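Long-range contacts in APL1 (PDB 3O6N), which probably pairs with the leucine-rich repeat protein LRIM1 in a complex that regulates complement-like immunity in the mosquito Anopheles gambiae: residues Q316-E321 against K334-H339; L287-Q292 against E311-Q316; S355-F360 against Q380-L385. One frame throughout, in Å; residues are numbered along the deposited sequence.

How the contacts relate
The three contacts follow one another along the last turns of a leucine-rich repeat solenoid, all on the same side of the chain's centre. Contacts 1 and 2 share Q316 and helix 314-317, each joining the segment around it to a different neighbour; the salt bridge from K334 NZ to E311 OE2 (3.1 Å) ties them further. Contact 1 is buried, contacts 2 and 3 only partly. A carboxylate held by neutral donors marks the first, a side-chain amide that bonds to backbone N-H and C=O the second, and stacked rings with a salt bridge the third, in the C-terminal cap. Contact 3 meets contact 1 where L335 CD1 lies 3.7 Å from L359 CD1.

Contact 1: residues Q316-E321 against K334-H339; sequences QFDRLE and KLSTHH
Successive coils of the leucine-rich repeat solenoid meet here through two type I turns, F317-L320 and S336-H339, with the D318 carboxylate reaching from the first to S336, which opens the second. One serine supplies both donors. Its backbone N meets D318 OD1 at 2.9 Å, on the syn side, in an almost straight bond (174°). Its hydroxyl OG donates to D318 OD2 at 2.6 Å and approaches from above the carboxylate plane. With CG of D318 anti to its own carbonyl carbon (chi1 -84°), the carboxylate swings across to S336. The backbone oxygen of the same residue, D318 O, receives a CA-H...O contact from H339 CA at 3.4 Å and a hydrogen bond from T340 OG1. Next to the carboxylate, L335 CD2 packs 4.0 Å from F317 CB. The H339 ring leads away, its NE2 bonded to N362 O and its ND1 to L341 N, but its CB packs 3.6 Å from D318 OD1. Q314 NE2 adds a weak hydrogen bond to S336 OG. Gripped at both oxygens by neutral donors, the buried carboxylate is held against rotation, and these donors would probably help to stabilise a negative charge on it.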
ATOM      1  N   GLN A 316      17.059  24.101   5.817  1.00 18.02           N
ATOM      2  CA  GLN A 316      16.392  22.806   5.762  1.00 19.18           C
ATOM      3  C   GLN A 316      17.401  21.701   5.445  1.00 16.09           C
ATOM      4  O   GLN A 316      17.416  20.655   6.097  1.00 19.76           O
ATOM      5  CB  GLN A 316      15.269  22.809   4.719  1.00 14.86           C
ATOM      6  CG  GLN A 316      14.524  21.486   4.612  1.00 15.62           C
ATOM      7  CD  GLN A 316      13.719  21.165   5.859  1.00 19.89           C
ATOM      8  OE1 GLN A 316      12.535  21.486   5.943  1.00 19.42           O
ATOM      9  NE2 GLN A 316      14.360  20.529   6.835  1.00 21.48           N
ATOM     10  N   PHE A 317      18.237  21.944   4.439  1.00 16.24           N
ATOM     11  CA  PHE A 317      19.237  20.967   4.005  1.00 14.77           C
ATOM     12  C   PHE A 317      20.238  20.623   5.109  1.00 17.77           C
ATOM     13  O   PHE A 317      20.664  19.474   5.233  1.00 20.93           O
ATOM     14  CB  PHE A 317      20.007  21.489   2.789  1.00 17.35           C
ATOM     15  CG  PHE A 317      19.164  21.672   1.552  1.00 15.24           C
ATOM     16  CD1 PHE A 317      17.973  20.990   1.391  1.00 17.53           C
ATOM     17  CD2 PHE A 317      19.576  22.536   0.545  1.00 17.94           C
ATOM     18  CE1 PHE A 317      17.203  21.162   0.249  1.00 16.94           C
ATOM     19  CE2 PHE A 317      18.815  22.713  -0.597  1.00 18.08           C
ATOM     20  CZ  PHE A 317      17.626  22.019  -0.746  1.00 15.66           C
ATOM     21  N   ASP A 318      20.618  21.629   5.893  1.00 19.54           N
ATOM     22  CA  ASP A 318      21.637  21.480   6.932  1.00 22.73           C
ATOM     23  C   ASP A 318      21.279  20.434   7.981  1.00 27.20           C
ATOM     24  O   ASP A 318      22.164  19.885   8.640  1.00 28.32           O
ATOM     25  CB  ASP A 318      21.885  22.816   7.641  1.00 24.02           C
ATOM     26  CG  ASP A 318      22.859  23.712   6.902  1.00 30.82           C
ATOM     27  OD1 ASP A 318      23.623  23.212   6.049  1.00 31.88           O
ATOM     28  OD2 ASP A 318      22.870  24.926   7.193  1.00 28.92           O
ATOM     29  N   ARG A 319      19.982  20.175   8.142  1.00 26.13           N
ATOM     30  CA  ARG A 319      19.488  19.275   9.179  1.00 25.85           C
ATOM     31  C   ARG A 319      19.225  17.858   8.676  1.00 21.71           C
ATOM     32  O   ARG A 319      18.912  16.967   9.464  1.00 23.15           O
ATOM     33  CB  ARG A 319      18.184  19.811   9.769  1.00 34.01           C
ATOM     34  CG  ARG A 319      18.213  21.263  10.189  1.00 42.68           C
ATOM     35  CD  ARG A 319      16.851  21.676  10.715  1.00 47.55           C
ATOM     36  NE  ARG A 319      16.426  20.818  11.818  1.00 47.19           N
ATOM     37  CZ  ARG A 319      16.649  21.090  13.099  1.00 50.38           C
ATOM     38  NH1 ARG A 319      17.288  22.200  13.438  1.00 52.45           N
ATOM     39  NH2 ARG A 319      16.231  20.254  14.040  1.00 48.01           N
ATOM     40  N   LEU A 320      19.331  17.652   7.368  1.00 17.98           N
ATOM     41  CA  LEU A 320      18.995  16.353   6.782  1.00 19.01           C
ATOM     42  C   LEU A 320      20.113  15.328   6.929  1.00 18.90           C
ATOM     43  O   LEU A 320      21.270  15.677   7.157  1.00 20.55           O
ATOM     44  CB  LEU A 320      18.651  16.518   5.300  1.00 16.97           C
ATOM     45  CG  LEU A 320      17.444  17.401   4.977  1.00 18.34           C
ATOM     46  CD1 LEU A 320      17.352  17.615   3.474  1.00 20.09           C
ATOM     47  CD2 LEU A 320      16.176  16.755   5.521  1.00 18.58           C
ATOM     48  N   GLU A 321      19.753  14.056   6.794  1.00 18.33           N
ATOM     49  CA  GLU A 321      20.740  12.994   6.718  1.00 20.57           C
ATOM     50  C   GLU A 321      20.878  12.545   5.269  1.00 19.01           C
ATOM     51  O   GLU A 321      21.964  12.187   4.829  1.00 21.46           O
ATOM     52  CB  GLU A 321      20.345  11.821   7.619  1.00 27.20           C
ATOM     53  CG  GLU A 321      20.414  12.152   9.104  1.00 34.47           C
ATOM     54  CD  GLU A 321      19.875  11.039   9.982  1.00 41.61           C
ATOM     55  OE1 GLU A 321      19.603   9.940   9.452  1.00 39.45           O
ATOM     56  OE2 GLU A 321      19.718  11.265  11.201  1.00 44.50           O
ATOM     57  N   LYS A 334      24.466  25.442  -1.022  0.62 18.07           N
ATOM     58  CA  LYS A 334      25.273  25.865   0.116  0.62 19.45           C
ATOM     59  C   LYS A 334      24.966  25.014   1.340  0.62 20.54           C
ATOM     60  O   LYS A 334      23.805  24.771   1.661  0.62 22.46           O
ATOM     61  CB  LYS A 334      25.005  27.334   0.454  0.62 22.19           C
ATOM     62  CG  LYS A 334      25.608  28.337  -0.507  0.62 27.23           C
ATOM     63  CD  LYS A 334      25.311  29.756  -0.040  0.62 29.80           C
ATOM     64  CE  LYS A 334      25.953  30.794  -0.944  0.62 30.09           C
ATOM     65  NZ  LYS A 334      25.608  32.173  -0.501  0.62 28.49           N
ATOM     66  N   LEU A 335      26.015  24.570   2.023  1.00 20.76           N
ATOM     67  CA  LEU A 335      25.864  23.817   3.259  1.00 21.40           C
ATOM     68  C   LEU A 335      26.730  24.446   4.344  1.00 27.43           C
ATOM     69  O   LEU A 335      27.822  24.943   4.065  1.00 23.71           O
ATOM     70  CB  LEU A 335      26.268  22.354   3.060  1.00 19.40           C
ATOM     71  CG  LEU A 335      25.418  21.466   2.143  1.00 19.97           C
ATOM     72  CD1 LEU A 335      26.047  20.086   2.028  1.00 18.86           C
ATOM     73  CD2 LEU A 335      23.986  21.356   2.654  1.00 19.91           C
ATOM     74  N   SER A 336      26.238  24.428   5.578  1.00 28.79           N
ATOM     75  CA  SER A 336      27.005  24.918   6.716  1.00 27.61           C
ATOM     76  C   SER A 336      28.085  23.913   7.089  1.00 27.03           C
ATOM     77  O   SER A 336      27.989  22.735   6.746  1.00 27.82           O
ATOM     78  CB  SER A 336      26.089  25.152   7.917  1.00 33.86           C
ATOM     79  OG  SER A 336      25.133  26.163   7.643  1.00 34.57           O
ATOM     80  N   THR A 337      29.101  24.378   7.806  1.00 23.60           N
ATOM     81  CA  THR A 337      30.197  23.520   8.229  1.00 32.24           C
ATOM     82  C   THR A 337      29.686  22.353   9.070  1.00 31.97           C
ATOM     83  O   THR A 337      30.275  21.272   9.074  1.00 36.38           O
ATOM     84  CB  THR A 337      31.237  24.313   9.049  1.00 38.31           C
ATOM     85  OG1 THR A 337      31.628  25.483   8.320  1.00 43.40           O
ATOM     86  CG2 THR A 337      32.466  23.460   9.321  1.00 41.62           C
ATOM     87  N   HIS A 338      28.577  22.575   9.763  1.00 26.41           N
ATOM     88  CA  HIS A 338      28.054  21.605  10.721  1.00 34.08           C
ATOM     89  C   HIS A 338      26.856  20.807  10.205  1.00 31.17           C
ATOM     90  O   HIS A 338      26.110  20.225  10.997  1.00 30.52           O
ATOM     91  CB  HIS A 338      27.661  22.323  12.011  1.00 43.91           C
ATOM     92  CG  HIS A 338      26.626  23.389  11.812  1.00 54.19           C
ATOM     93  ND1 HIS A 338      25.287  23.105  11.657  1.00 57.14           N
ATOM     94  CD2 HIS A 338      26.740  24.736  11.732  1.00 59.64           C
ATOM     95  CE1 HIS A 338      24.617  24.235  11.495  1.00 59.31           C
ATOM     96  NE2 HIS A 338      25.475  25.237  11.536  1.00 61.45           N
ATOM     97  N   HIS A 339      26.667  20.771   8.889  1.00 27.61           N
ATOM     98  CA  HIS A 339      25.547  20.029   8.315  1.00 24.22           C
ATOM     99  C   HIS A 339      25.645  18.552   8.688  1.00 27.45           C
ATOM    100  O   HIS A 339      26.731  18.051   8.988  1.00 23.63           O
ATOM    101  CB  HIS A 339      25.515  20.183   6.795  1.00 23.47           C
ATOM    102  CG  HIS A 339      26.591  19.414   6.094  1.00 24.00           C
ATOM    103  ND1 HIS A 339      26.459  18.083   5.767  1.00 22.13           N
ATOM    104  CD2 HIS A 339      27.825  19.785   5.676  1.00 23.14           C
ATOM    105  CE1 HIS A 339      27.562  17.667   5.167  1.00 21.34           C
ATOM    106  NE2 HIS A 339      28.405  18.679   5.100  1.00 19.88           N
TER

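Contact 2: residues L287-Q292 against E311-Q316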
ATOM      1  N   LEU A 287      10.961  25.679  -4.774  1.00 23.79           N
ATOM      2  CA  LEU A 287      11.054  25.028  -3.476  1.00 18.21           C
ATOM      3  C   LEU A 287      11.337  26.037  -2.373  1.00 22.41           C
ATOM      4  O   LEU A 287      12.362  26.718  -2.395  1.00 19.58           O
ATOM      5  CB  LEU A 287      12.174  23.988  -3.496  1.00 21.56           C
ATOM      6  CG  LEU A 287      12.496  23.343  -2.149  1.00 23.31           C
ATOM      7  CD1 LEU A 287      11.363  22.428  -1.727  1.00 22.08           C
ATOM      8  CD2 LEU A 287      13.811  22.571  -2.230  1.00 24.71           C
ATOM      9  N   ASN A 288      10.436  26.132  -1.403  1.00 19.54           N
ATOM     10  CA  ASN A 288      10.686  26.966  -0.235  1.00 20.70           C
ATOM     11  C   ASN A 288      10.378  26.221   1.051  1.00 20.68           C
ATOM     12  O   ASN A 288       9.227  26.153   1.480  1.00 19.58           O
ATOM     13  CB  ASN A 288       9.879  28.270  -0.291  1.00 21.46           C
ATOM     14  CG  ASN A 288      10.132  29.164   0.911  1.00 22.41           C
ATOM     15  OD1 ASN A 288      10.659  28.719   1.931  1.00 22.36           O
ATOM     16  ND2 ASN A 288       9.753  30.437   0.798  1.00 20.41           N
ATOM     17  N   LEU A 289      11.416  25.662   1.661  1.00 17.67           N
ATOM     18  CA  LEU A 289      11.304  25.090   2.993  1.00 18.25           C
ATOM     19  C   LEU A 289      12.178  25.882   3.964  1.00 19.85           C
ATOM     20  O   LEU A 289      12.569  25.376   5.015  1.00 25.06           O
ATOM     21  CB  LEU A 289      11.709  23.609   2.987  1.00 14.58           C
ATOM     22  CG  LEU A 289      10.749  22.655   2.270  1.00 14.14           C
ATOM     23  CD1 LEU A 289      11.329  21.244   2.225  1.00 14.75           C
ATOM     24  CD2 LEU A 289       9.370  22.660   2.929  1.00 14.99           C
ATOM     25  N   TYR A 290      12.484  27.127   3.606  1.00 19.75           N
ATOM     26  CA  TYR A 290      13.291  27.989   4.468  1.00 19.54           C
ATOM     27  C   TYR A 290      12.459  29.001   5.259  1.00 19.05           C
ATOM     28  O   TYR A 290      12.897  29.484   6.301  1.00 23.71           O
ATOM     29  CB  TYR A 290      14.402  28.699   3.682  1.00 24.92           C
ATOM     30  CG  TYR A 290      13.968  29.319   2.372  1.00 21.88           C
ATOM     31  CD1 TYR A 290      13.554  30.646   2.304  1.00 22.73           C
ATOM     32  CD2 TYR A 290      13.999  28.581   1.193  1.00 22.16           C
ATOM     33  CE1 TYR A 290      13.168  31.213   1.101  1.00 23.96           C
ATOM     34  CE2 TYR A 290      13.615  29.137  -0.010  1.00 20.60           C
ATOM     35  CZ  TYR A 290      13.197  30.450  -0.052  1.00 26.23           C
ATOM     36  OH  TYR A 290      12.814  30.994  -1.258  1.00 27.93           O
ATOM     37  N   GLY A 291      11.266  29.318   4.766  1.00 21.74           N
ATOM     38  CA  GLY A 291      10.347  30.159   5.519  1.00 23.39           C
ATOM     39  C   GLY A 291      10.085  29.555   6.888  1.00 28.42           C
ATOM     40  O   GLY A 291      10.078  30.253   7.905  1.00 27.79           O
ATOM     41  N   GLN A 292       9.860  28.245   6.905  1.00 21.13           N
ATOM     42  CA  GLN A 292       9.787  27.484   8.145  1.00 20.85           C
ATOM     43  C   GLN A 292      10.197  26.044   7.866  1.00 20.91           C
ATOM     44  O   GLN A 292       9.399  25.248   7.362  1.00 24.02           O
ATOM     45  CB  GLN A 292       8.381  27.533   8.752  1.00 26.97           C
ATOM     46  CG  GLN A 292       8.270  26.816  10.091  1.00 31.62           C
ATOM     47  CD  GLN A 292       6.901  26.972  10.734  1.00 39.26           C
ATOM     48  OE1 GLN A 292       6.314  28.054  10.718  1.00 41.94           O
ATOM     49  NE2 GLN A 292       6.385  25.884  11.300  1.00 41.62           N
ATOM     50  N   GLU A 311      19.299  27.230  -3.326  1.00 19.69           N
ATOM     51  CA  GLU A 311      20.305  27.509  -2.306  1.00 18.31           C
ATOM     52  C   GLU A 311      19.718  28.101  -1.017  1.00 19.03           C
ATOM     53  O   GLU A 311      20.214  27.841   0.082  1.00 19.49           O
ATOM     54  CB  GLU A 311      21.408  28.395  -2.894  1.00 25.62           C
ATOM     55  CG  GLU A 311      22.074  29.320  -1.917  1.00 29.92           C
ATOM     56  CD  GLU A 311      23.036  30.266  -2.606  1.00 32.28           C
ATOM     57  OE1 GLU A 311      23.740  29.821  -3.541  1.00 26.69           O
ATOM     58  OE2 GLU A 311      23.075  31.453  -2.222  1.00 37.34           O
ATOM     59  N   ARG A 312      18.649  28.879  -1.143  1.00 20.75           N
ATOM     60  CA  ARG A 312      18.033  29.488   0.032  1.00 20.90           C
ATOM     61  C   ARG A 312      17.491  28.448   1.013  1.00 19.34           C
ATOM     62  O   ARG A 312      17.181  28.769   2.158  1.00 19.30           O
ATOM     63  CB  ARG A 312      16.936  30.476  -0.372  1.00 22.57           C
ATOM     64  CG  ARG A 312      17.475  31.742  -1.000  1.00 22.48           C
ATOM     65  CD  ARG A 312      16.355  32.689  -1.398  1.00 21.29           C
ATOM     66  NE  ARG A 312      16.879  33.960  -1.890  1.00 20.98           N
ATOM     67  CZ  ARG A 312      16.120  34.964  -2.317  1.00 24.66           C
ATOM     68  NH1 ARG A 312      14.799  34.836  -2.321  1.00 25.30           N
ATOM     69  NH2 ARG A 312      16.679  36.091  -2.744  1.00 26.60           N
ATOM     70  N   ASN A 313      17.397  27.200   0.566  1.00 18.75           N
ATOM     71  CA  ASN A 313      16.882  26.130   1.413  1.00 19.66           C
ATOM     72  C   ASN A 313      17.924  25.567   2.375  1.00 20.56           C
ATOM     73  O   ASN A 313      17.676  24.570   3.050  1.00 19.17           O
ATOM     74  CB  ASN A 313      16.292  25.008   0.559  1.00 20.17           C
ATOM     75  CG  ASN A 313      14.971  25.397  -0.075  1.00 23.02           C
ATOM     76  OD1 ASN A 313      13.909  25.288   0.548  1.00 19.80           O
ATOM     77  ND2 ASN A 313      15.029  25.860  -1.319  1.00 19.13           N
ATOM     78  N   GLN A 314      19.086  26.213   2.435  1.00 18.95           N
ATOM     79  CA  GLN A 314      20.177  25.774   3.303  1.00 19.42           C
ATOM     80  C   GLN A 314      19.757  25.323   4.708  1.00 18.70           C
ATOM     81  O   GLN A 314      20.175  24.262   5.162  1.00 21.65           O
ATOM     82  CB  GLN A 314      21.259  26.854   3.406  1.00 21.21           C
ATOM     83  CG  GLN A 314      22.433  26.444   4.280  1.00 21.12           C
ATOM     84  CD  GLN A 314      23.558  27.455   4.268  1.00 27.40           C
ATOM     85  OE1 GLN A 314      23.497  28.468   3.568  1.00 25.00           O
ATOM     86  NE2 GLN A 314      24.596  27.187   5.050  1.00 30.27           N
ATOM     87  N   PRO A 315      18.947  26.136   5.409  1.00 20.79           N
ATOM     88  CA  PRO A 315      18.567  25.765   6.778  1.00 23.16           C
ATOM     89  C   PRO A 315      17.824  24.434   6.852  1.00 21.94           C
ATOM     90  O   PRO A 315      17.949  23.724   7.849  1.00 24.94           O
ATOM     91  CB  PRO A 315      17.656  26.921   7.226  1.00 25.49           C
ATOM     92  CG  PRO A 315      17.264  27.632   5.967  1.00 30.79           C
ATOM     93  CD  PRO A 315      18.423  27.461   5.034  1.00 26.61           C
ATOM     94  N   GLN A 316      17.059  24.101   5.817  1.00 18.02           N
ATOM     95  CA  GLN A 316      16.392  22.806   5.762  1.00 19.18           C
ATOM     96  C   GLN A 316      17.401  21.701   5.445  1.00 16.09           C
ATOM     97  O   GLN A 316      17.416  20.655   6.097  1.00 19.76           O
ATOM     98  CB  GLN A 316      15.269  22.809   4.719  1.00 14.86           C
ATOM     99  CG  GLN A 316      14.524  21.486   4.612  1.00 15.62           C
ATOM    100  CD  GLN A 316      13.719  21.165   5.859  1.00 19.89           C
ATOM    101  OE1 GLN A 316      12.535  21.486   5.943  1.00 19.42           O
ATOM    102  NE2 GLN A 316      14.360  20.529   6.835  1.00 21.48           N
TER
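N313 reaches over to the chain at L287-L289 and uses both ends of its amide on it. ND2 donates to L287 O at 3.0 Å; the carbonyl lies in the amide plane of N313, although the donor stands above that of the L287 carbonyl. OD1 accepts from L289 N at 2.8 Å, the N-H pointing almost straight at the end of the N313 carbonyl (C=O...donor angle 166°). ND2 also donates to V310 O, so this nitrogen has two acceptors. N288 OD1 ties down the following turn by accepting from Y290 N (2.9 Å) and G291 N (3.0 Å), both in its carbonyl plane, an Asx turn within a wider Asx motif. That same oxygen sits over one face of the Y290 ring, and R312 CB makes a CH-pi contact on the opposite face, 3.7 Å from the centroid. Y290 CB also touches P315 CG at 3.8 Å. Q316, its CG anti to the backbone N (chi1 -180°) and its chain then bent, packs this CG 3.9 Å from L289 CB while its OE1 accepts from I294 N. An asparagine pairing with N-H and C=O two residues apart mimics a strand edge, here joining successive coils on the convex side of the leucine-rich repeat solenoid.

Contact 3: residues S355-F360 against Q380-L385; sequences SLRALF and QLEHGL
F360, near the C-terminal end of helix 353-359, lies against H383 in the turn of a beta hairpin, within the disulfide-bonded C-terminal cap that closes the leucine-rich repeat solenoid. Residues 355-359 of the helix and strand 380-382 run in nearly the same direction, 21° apart, and C353-C387 links the start of the helix to the hairpin's second strand. The hairpin reverses through a type I' turn from E382 to L385, which carries H383 out toward the helix.

Aromatic contact comes first. The rings of F360 and H383 form an offset stack with centroids 4.6 Å apart and planes at 17°. The side chains enter the stack from opposite ends, and each ring therefore receives the other's CB: H383 CB sits squarely over the F360 centroid at 3.4 Å, while F360 CB lies over the imidazole, 3.7 Å from its centroid. The opposite face of that imidazole has E382 OE2 above it, toward the rim.

Apolar packing fills the buried side. L385 CD1 comes to the edge of the F360 ring, 3.8 Å from CE2, and L356 CD1 touches L385 CB at 3.9 Å. L356 CB also rests on the aliphatic CG of E382.

The charged pair occupies the outer side. R357 NE forms a salt bridge to E382 OE1 at 3.0 Å, though the hydrogen bond within it is weak and bent (132°), with guanidinium and carboxylate steeply inclined to each other. E382 bends at chi2, which brings its carboxylate back over R357 CG. The far end of the guanidinium has a second anionic partner, NH2 pairing with E389 OE1.

Water completes the join: one molecule donates to R357 O at 2.7 Å and is hydrogen-bonded to H383 NE2 at the same distance.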
ATOM      1  N   SER A 355      30.423  27.474  -6.819  1.00 19.49           N
ATOM      2  CA  SER A 355      29.542  26.889  -5.816  1.00 16.46           C
ATOM      3  C   SER A 355      30.003  25.484  -5.424  1.00 19.19           C
ATOM      4  O   SER A 355      29.990  25.129  -4.248  1.00 15.92           O
ATOM      5  CB  SER A 355      28.097  26.856  -6.314  1.00 17.26           C
ATOM      6  OG  SER A 355      27.221  26.484  -5.266  1.00 16.89           O
ATOM      7  N   LEU A 356      30.426  24.694  -6.406  1.00 19.37           N
ATOM      8  CA  LEU A 356      30.929  23.350  -6.131  1.00 19.45           C
ATOM      9  C   LEU A 356      32.225  23.365  -5.322  1.00 17.69           C
ATOM     10  O   LEU A 356      32.409  22.535  -4.431  1.00 17.37           O
ATOM     11  CB  LEU A 356      31.128  22.567  -7.425  1.00 18.04           C
ATOM     12  CG  LEU A 356      29.861  22.108  -8.140  1.00 17.18           C
ATOM     13  CD1 LEU A 356      30.238  21.299  -9.375  1.00 18.24           C
ATOM     14  CD2 LEU A 356      28.973  21.287  -7.193  1.00 14.83           C
ATOM     15  N   ARG A 357      33.123  24.300  -5.624  1.00 17.65           N
ATOM     16  CA  ARG A 357      34.360  24.406  -4.856  1.00 16.21           C
ATOM     17  C   ARG A 357      34.066  24.723  -3.394  1.00 20.55           C
ATOM     18  O   ARG A 357      34.654  24.126  -2.490  1.00 19.86           O
ATOM     19  CB  ARG A 357      35.307  25.445  -5.457  1.00 16.68           C
ATOM     20  CG  ARG A 357      35.944  24.977  -6.746  1.00 18.42           C
ATOM     21  CD  ARG A 357      36.920  25.998  -7.307  1.00 28.60           C
ATOM     22  NE  ARG A 357      36.967  25.868  -8.756  1.00 39.59           N
ATOM     23  CZ  ARG A 357      36.417  26.731  -9.600  1.00 37.97           C
ATOM     24  NH1 ARG A 357      35.809  27.819  -9.148  1.00 33.05           N
ATOM     25  NH2 ARG A 357      36.500  26.512 -10.901  1.00 48.26           N
ATOM     26  N   ALA A 358      33.153  25.660  -3.163  1.00 18.34           N
ATOM     27  CA  ALA A 358      32.759  26.004  -1.800  1.00 19.60           C
ATOM     28  C   ALA A 358      32.082  24.815  -1.129  1.00 16.40           C
ATOM     29  O   ALA A 358      32.367  24.491   0.025  1.00 20.47           O
ATOM     30  CB  ALA A 358      31.831  27.213  -1.799  1.00 17.17           C
ATOM     31  N   LEU A 359      31.192  24.157  -1.863  1.00 13.94           N
ATOM     32  CA  LEU A 359      30.435  23.034  -1.316  1.00 13.55           C
ATOM     33  C   LEU A 359      31.363  21.971  -0.750  1.00 19.48           C
ATOM     34  O   LEU A 359      31.197  21.531   0.388  1.00 16.29           O
ATOM     35  CB  LEU A 359      29.547  22.416  -2.391  1.00 14.30           C
ATOM     36  CG  LEU A 359      28.625  21.285  -1.924  1.00 18.16           C
ATOM     37  CD1 LEU A 359      27.639  21.802  -0.883  1.00 16.12           C
ATOM     38  CD2 LEU A 359      27.898  20.676  -3.110  1.00 19.92           C
ATOM     39  N   PHE A 360      32.355  21.579  -1.546  1.00 18.85           N
ATOM     40  CA  PHE A 360      33.246  20.480  -1.182  1.00 20.64           C
ATOM     41  C   PHE A 360      34.256  20.808  -0.078  1.00 19.14           C
ATOM     42  O   PHE A 360      35.058  19.962   0.308  1.00 19.24           O
ATOM     43  CB  PHE A 360      33.937  19.906  -2.423  1.00 22.05           C
ATOM     44  CG  PHE A 360      33.112  18.878  -3.142  1.00 20.14           C
ATOM     45  CD1 PHE A 360      33.388  17.526  -2.998  1.00 21.35           C
ATOM     46  CD2 PHE A 360      32.045  19.257  -3.939  1.00 18.33           C
ATOM     47  CE1 PHE A 360      32.623  16.575  -3.650  1.00 19.16           C
ATOM     48  CE2 PHE A 360      31.277  18.312  -4.592  1.00 21.94           C
ATOM     49  CZ  PHE A 360      31.566  16.968  -4.448  1.00 23.13           C
ATOM     50  N   GLN A 380      33.138  21.673 -17.270  1.00 24.17           N
ATOM     51  CA  GLN A 380      34.286  20.889 -16.843  1.00 23.71           C
ATOM     52  C   GLN A 380      33.930  20.198 -15.534  1.00 22.42           C
ATOM     53  O   GLN A 380      32.954  20.564 -14.878  1.00 20.97           O
ATOM     54  CB  GLN A 380      35.506  21.793 -16.638  1.00 25.45           C
ATOM     55  CG  GLN A 380      35.338  22.784 -15.490  1.00 27.57           C
ATOM     56  CD  GLN A 380      36.554  23.671 -15.290  1.00 35.12           C
ATOM     57  OE1 GLN A 380      37.545  23.555 -16.006  1.00 34.57           O
ATOM     58  NE2 GLN A 380      36.482  24.562 -14.308  1.00 38.06           N
ATOM     59  N   LEU A 381      34.719  19.200 -15.153  1.00 22.65           N
ATOM     60  CA  LEU A 381      34.511  18.524 -13.877  1.00 17.93           C
ATOM     61  C   LEU A 381      35.121  19.314 -12.722  1.00 22.15           C
ATOM     62  O   LEU A 381      36.283  19.735 -12.780  1.00 23.65           O
ATOM     63  CB  LEU A 381      35.104  17.116 -13.910  1.00 26.76           C
ATOM     64  CG  LEU A 381      34.388  16.091 -14.789  1.00 24.71           C
ATOM     65  CD1 LEU A 381      35.214  14.818 -14.889  1.00 28.60           C
ATOM     66  CD2 LEU A 381      32.994  15.786 -14.248  1.00 17.56           C
ATOM     67  N   GLU A 382      34.314  19.528 -11.689  1.00 20.89           N
ATOM     68  CA  GLU A 382      34.773  20.104 -10.435  1.00 20.95           C
ATOM     69  C   GLU A 382      34.345  19.132  -9.346  1.00 17.57           C
ATOM     70  O   GLU A 382      33.150  18.938  -9.111  1.00 18.31           O
ATOM     71  CB  GLU A 382      34.145  21.483 -10.208  1.00 26.17           C
ATOM     72  CG  GLU A 382      34.614  22.198  -8.943  1.00 23.03           C
ATOM     73  CD  GLU A 382      36.128  22.244  -8.821  1.00 25.33           C
ATOM     74  OE1 GLU A 382      36.779  22.960  -9.614  1.00 23.80           O
ATOM     75  OE2 GLU A 382      36.669  21.556  -7.929  1.00 26.05           O
ATOM     76  N   HIS A 383      35.323  18.500  -8.709  1.00 19.45           N
ATOM     77  CA  HIS A 383      35.046  17.449  -7.740  1.00 16.99           C
ATOM     78  C   HIS A 383      34.069  16.415  -8.305  1.00 18.44           C
ATOM     79  O   HIS A 383      33.110  16.012  -7.641  1.00 18.38           O
ATOM     80  CB  HIS A 383      34.528  18.047  -6.432  1.00 19.74           C
ATOM     81  CG  HIS A 383      35.520  18.937  -5.747  1.00 22.89           C
ATOM     82  ND1 HIS A 383      36.745  18.483  -5.307  1.00 21.36           N
ATOM     83  CD2 HIS A 383      35.466  20.251  -5.423  1.00 21.84           C
ATOM     84  CE1 HIS A 383      37.404  19.481  -4.742  1.00 21.05           C
ATOM     85  NE2 HIS A 383      36.650  20.563  -4.800  1.00 21.39           N
ATOM     86  N   GLY A 384      34.320  16.006  -9.546  1.00 16.47           N
ATOM     87  CA  GLY A 384      33.607  14.897 -10.158  1.00 20.80           C
ATOM     88  C   GLY A 384      32.240  15.247 -10.717  1.00 20.66           C
ATOM     89  O   GLY A 384      31.482  14.363 -11.106  1.00 20.35           O
ATOM     90  N   LEU A 385      31.926  16.537 -10.764  1.00 19.22           N
ATOM     91  CA  LEU A 385      30.614  16.994 -11.220  1.00 17.75           C
ATOM     92  C   LEU A 385      30.753  18.100 -12.265  1.00 22.28           C
ATOM     93  O   LEU A 385      31.585  18.995 -12.123  1.00 19.44           O
ATOM     94  CB  LEU A 385      29.796  17.495 -10.028  1.00 16.70           C
ATOM     95  CG  LEU A 385      29.455  16.422  -8.987  1.00 18.19           C
ATOM     96  CD1 LEU A 385      29.286  17.025  -7.604  1.00 16.86           C
ATOM     97  CD2 LEU A 385      28.212  15.651  -9.404  1.00 20.90           C
TER
HETATM   98  O   HOH W   1      36.821  22.692  -3.187  1.00 17.94           O